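Local coordinates for protein NtrC family transcriptional regulator (Clostridium acetobutylicum ATCC 824, PDB 2Q5C) that probably regulates transcription as an NtrC-type, ATP-binding activator, of which this chain is the N-terminal piece belonging to the propionate catabolism activator family, at residues E170-L173 with R174-I177; S148-T151 with V152-E155. One frame throughout, in Å; residues are numbered along the deposited sequence.

Contact 1 of 2, residues E170-L173 with R174-I177; sequences EESL and RRAI. With SO4 (sulfate ion), chain G.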
loop_
_atom_site.group_PDB
_atom_site.type_symbol
_atom_site.label_atom_id
_atom_site.label_comp_id
_atom_site.label_asym_id
_atom_site.label_seq_id
_atom_site.Cartn_x
_atom_site.Cartn_y
_atom_site.Cartn_z
ATOM N N GLU A 170 4.947 11.504 -2.563
ATOM C CA GLU A 170 4.899 12.082 -3.900
ATOM C C GLU A 170 5.884 11.463 -4.867
ATOM O O GLU A 170 5.526 11.162 -6.011
ATOM C CB GLU A 170 5.062 13.616 -3.838
ATOM C CG GLU A 170 5.202 14.244 -5.215
ATOM C CD GLU A 170 5.061 15.731 -5.189
ATOM O OE1 GLU A 170 4.721 16.270 -4.111
ATOM O OE2 GLU A 170 5.277 16.353 -6.266
ATOM N N GLU A 171 7.125 11.276 -4.450
ATOM C CA GLU A 171 8.100 10.769 -5.389
ATOM C C GLU A 171 7.722 9.365 -5.861
ATOM O O GLU A 171 7.834 9.049 -7.049
ATOM C CB GLU A 171 9.500 10.829 -4.784
ATOM C CG GLU A 171 10.604 10.417 -5.736
ATOM C CD GLU A 171 10.770 11.319 -6.971
ATOM O OE1 GLU A 171 10.310 12.495 -6.982
ATOM O OE2 GLU A 171 11.398 10.823 -7.942
ATOM N N SER A 172 7.254 8.524 -4.944
ATOM C CA SER A 172 6.827 7.166 -5.288
ATOM C C SER A 172 5.664 7.192 -6.307
ATOM O O SER A 172 5.610 6.397 -7.272
ATOM C CB SER A 172 6.404 6.421 -4.011
ATOM O OG SER A 172 7.544 6.119 -3.203
ATOM N N LEU A 173 4.727 8.109 -6.115
ATOM C CA LEU A 173 3.593 8.192 -7.027
ATOM C C LEU A 173 4.023 8.737 -8.383
ATOM O O LEU A 173 3.579 8.212 -9.404
ATOM C CB LEU A 173 2.472 9.041 -6.416
ATOM C CG LEU A 173 1.195 9.147 -7.263
ATOM C CD1 LEU A 173 0.634 7.753 -7.614
ATOM C CD2 LEU A 173 0.148 9.967 -6.512
ATOM N N ARG A 174 4.912 9.734 -8.409
ATOM C CA ARG A 174 5.457 10.206 -9.708
ATOM C C ARG A 174 6.159 9.106 -10.466
ATOM O O ARG A 174 5.978 8.984 -11.700
ATOM C CB ARG A 174 6.405 11.384 -9.491
ATOM C CG ARG A 174 5.693 12.660 -9.070
ATOM C CD ARG A 174 6.719 13.789 -8.897
ATOM N NE ARG A 174 6.035 15.039 -8.626
ATOM C CZ ARG A 174 5.595 15.862 -9.579
ATOM N NH1 ARG A 174 5.779 15.563 -10.867
ATOM N NH2 ARG A 174 4.971 16.973 -9.236
ATOM N N ARG A 175 6.947 8.292 -9.757
ATOM C CA ARG A 175 7.648 7.180 -10.417
ATOM C C ARG A 175 6.673 6.176 -10.989
ATOM O O ARG A 175 6.886 5.639 -12.086
ATOM C CB ARG A 175 8.618 6.481 -9.459
ATOM C CG ARG A 175 9.793 7.351 -9.009
ATOM C CD ARG A 175 10.843 6.500 -8.307
ATOM N NE ARG A 175 10.475 6.144 -6.935
ATOM C CZ ARG A 175 10.955 6.745 -5.845
ATOM N NH1 ARG A 175 11.833 7.744 -5.965
ATOM N NH2 ARG A 175 10.567 6.344 -4.635
ATOM N N ALA A 176 5.597 5.885 -10.256
ATOM C CA ALA A 176 4.604 4.925 -10.749
ATOM C C ALA A 176 3.886 5.454 -11.983
ATOM O O ALA A 176 3.581 4.698 -12.915
ATOM C CB ALA A 176 3.607 4.560 -9.631
ATOM N N ILE A 177 3.611 6.752 -12.006
ATOM C CA ILE A 177 2.978 7.361 -13.176
ATOM C C ILE A 177 3.894 7.259 -14.375
ATOM O O ILE A 177 3.429 6.883 -15.455
ATOM C CB ILE A 177 2.552 8.818 -12.897
ATOM C CG1 ILE A 177 1.365 8.816 -11.927
ATOM C CG2 ILE A 177 2.202 9.563 -14.193
ATOM C CD1 ILE A 177 1.063 10.187 -11.340
HETATM S S SO4 G . 8.501 13.622 -12.427
HETATM O O1 SO4 G . 9.272 12.496 -11.902
HETATM O O2 SO4 G . 7.066 13.394 -12.271
HETATM O O3 SO4 G . 8.903 14.822 -11.695
HETATM O O4 SO4 G . 8.779 13.793 -13.855
#

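Contact 2 of 2, residues S148-T151 with V152-E155; sequences SGKT and VTDE. With GOL (glycerol), chain I.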
loop_
_atom_site.group_PDB
_atom_site.type_symbol
_atom_site.label_atom_id
_atom_site.label_comp_id
_atom_site.label_asym_id
_atom_site.label_seq_id
_atom_site.Cartn_x
_atom_site.Cartn_y
_atom_site.Cartn_z
ATOM N N SER A 148 1.824 -1.256 9.683
ATOM C CA SER A 148 1.562 -2.028 8.480
ATOM C C SER A 148 0.811 -1.167 7.490
ATOM O O SER A 148 0.638 0.041 7.680
ATOM C CB SER A 148 0.708 -3.274 8.820
ATOM O OG SER A 148 0.708 -4.256 7.776
ATOM N N GLY A 149 0.339 -1.807 6.429
ATOM C CA GLY A 149 -0.589 -1.134 5.520
ATOM C C GLY A 149 -1.966 -0.914 6.125
ATOM O O GLY A 149 -2.323 -1.484 7.175
ATOM N N LYS A 150 -2.770 -0.109 5.449
ATOM C CA LYS A 150 -4.029 0.383 5.995
ATOM C C LYS A 150 -5.049 -0.703 6.335
ATOM O O LYS A 150 -5.749 -0.598 7.347
ATOM C CB LYS A 150 -4.655 1.410 5.025
ATOM C CG LYS A 150 -5.912 2.112 5.532
ATOM C CD LYS A 150 -5.661 2.892 6.806
ATOM C CE LYS A 150 -6.626 4.088 6.942
ATOM N NZ LYS A 150 -8.079 3.697 6.936
ATOM N N THR A 151 -5.188 -1.733 5.503
ATOM C CA THR A 151 -6.181 -2.761 5.813
ATOM C C THR A 151 -5.793 -3.462 7.116
ATOM O O THR A 151 -6.649 -3.751 7.986
ATOM C CB THR A 151 -6.303 -3.752 4.667
ATOM O OG1 THR A 151 -6.520 -3.002 3.453
ATOM C CG2 THR A 151 -7.449 -4.696 4.881
ATOM N N VAL A 152 -4.503 -3.733 7.253
ATOM C CA VAL A 152 -3.987 -4.369 8.471
ATOM C C VAL A 152 -4.116 -3.449 9.682
ATOM O O VAL A 152 -4.532 -3.917 10.754
ATOM C CB VAL A 152 -2.561 -4.849 8.267
ATOM C CG1 VAL A 152 -1.964 -5.407 9.555
ATOM C CG2 VAL A 152 -2.530 -5.934 7.193
ATOM N N THR A 153 -3.746 -2.169 9.561
ATOM C CA THR A 153 -3.840 -1.303 10.743
ATOM C C THR A 153 -5.276 -1.077 11.128
ATOM O O THR A 153 -5.571 -0.949 12.331
ATOM C CB THR A 153 -3.052 0.026 10.602
ATOM O OG1 THR A 153 -3.530 0.740 9.458
ATOM C CG2 THR A 153 -1.560 -0.266 10.433
ATOM N N ASP A 154 -6.183 -1.039 10.149
ATOM C CA ASP A 154 -7.616 -0.939 10.459
ATOM C C ASP A 154 -8.072 -2.132 11.285
ATOM O O ASP A 154 -8.822 -1.956 12.263
ATOM C CB ASP A 154 -8.481 -0.793 9.207
ATOM C CG ASP A 154 -8.486 0.613 8.649
ATOM O OD1 ASP A 154 -8.112 1.564 9.366
ATOM O OD2 ASP A 154 -8.924 0.765 7.476
ATOM N N GLU A 155 -7.624 -3.336 10.941
ATOM C CA GLU A 155 -7.976 -4.524 11.729
ATOM C C GLU A 155 -7.357 -4.463 13.142
ATOM O O GLU A 155 -7.980 -4.892 14.136
ATOM C CB GLU A 155 -7.562 -5.816 10.994
ATOM C CG GLU A 155 -7.981 -7.141 11.695
ATOM C CD GLU A 155 -9.486 -7.311 11.922
ATOM O OE1 GLU A 155 -10.296 -6.725 11.170
ATOM O OE2 GLU A 155 -9.843 -8.079 12.848
HETATM C C1 GOL I . -3.233 -3.100 0.842
HETATM O O1 GOL I . -2.078 -3.424 0.110
HETATM C C2 GOL I . -2.927 -2.700 2.284
HETATM O O2 GOL I . -4.121 -2.066 2.698
HETATM C C3 GOL I . -2.722 -3.953 3.136
HETATM O O3 GOL I . -2.733 -3.605 4.529
#

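Contact 1 of 2, residues E170-L173 with R174-I177
Arg-174 reaches back one turn to Glu-170 in the first turns of the amphipathic helix 170-187, an i to i+4 salt bridge in which the two side chains run alongside each other. Arg-174 NE meets the anti lone pair of Glu-170 OE2 at 2.8 Å, and Arg-174 NH2 donates to that oxygen at 3.0 Å, so one carboxylate oxygen is gripped twice from the edge of the guanidinium. The two flat groups lie nearly coplanar, 27° apart. Arg-174 NH1 is turned to Glu-26 of helix 14-27, its salt-bridge partner, and also donates to O2 of a sulfate that Lys-27 helps to hold. Arg-175 behaves differently: bent at chi3 (-77°), it folds its guanidinium back over the preceding turn, with Glu-171 O and Ser-172 N above one face, and crosses Glu-171 at about a right angle. Their salt bridge is long. Ala-176 lies on the buried side, against Ile-56, Ile-74 and Ile-76 of the neighbouring sheet. Ile-177 completes that side, packing on Leu-23 and Ile-56, while its CD1 approaches Leu-173 CG at 4.2 Å and its backbone N donates to Leu-173 O at 3.0 Å.

Contact 2 of 2, residues S148-T151 with V152-E155
Lys-150 slants across Asp-154 on a partly exposed side of the first turn of helix 150-158, an i to i+4 salt bridge just past the N-cap residue Gly-149. Bends at chi2 (60°) and chi4 (58°) curl the lysine chain forward along the helix, bringing NZ to the end of the carboxylate. There it sits almost evenly between the two oxygens: Lys-150 NZ lies 3.1 Å from Asp-154 OD2, which offers its syn lone pair, and 3.2 Å from Asp-154 OD1 in a weak bond.

Ser-148 and Val-152 meet on the buried side. The serine CB-OG arm lies against the branch point of the valine: Ser-148 OG is 3.4 Å from Val-152 CB, and Ser-148 CB is tightly packed on Val-152 CG1 at 3.5 Å. The hydroxyl itself is bonded to Ile-100 O. Thr-153 turns OG1 back toward the carbonyls of Gly-149 and Lys-150, but both approaches are weak, and its firmer partner is Thr-165 OG1. Thr-153 CG2 rests 3.5 Å from Ser-148 O.

Thr-151 faces a glycerol instead. With the hydroxyl on the same side as the backbone N (chi1 -52°), Thr-151 OG1 and glycerol O2 are hydrogen-bonded at 2.7 Å, and Thr-151 N donates to the same glycerol oxygen at 3.0 Å, while Val-152 N donates to glycerol O3. The molecule, probably from the crystallisation liquor, thus occupies amides at the start of the helix, and Thr-61 N binds it too.

The stretch is the turn from strand to helix in a beta-alpha-beta unit: Ser-148 ends strand 145-148 and is hydrogen-bonded through its backbone to Glu-164 in strand 162-165 and to Ile-166 just after it, while Val-152 and Glu-155 pack on Ile-131 of helix 131-140.

How the contacts relate
Contact 2 precedes contact 1 along the chain, and the two lie on opposite sides of its centre, with centres about 22 Å apart and nearest atoms about 14 Å apart. Strand 162-165 connects their helices. The chain has two lobes, one on each parallel sheet. Contact 2 opens a helix beside the sheet 119-125, 96-102, 145-148, 162-165, whereas contact 1 begins the last helix of this chain, which packs on the other sheet through strands 54-58 and 73-76; the chain thus changes lobe between them. The glycerol of contact 2 lies between the lobes, with Thr-61, Gln-12 and Ser-37 on the first lobe's side; the sulfate of contact 1 belongs to the first lobe alone.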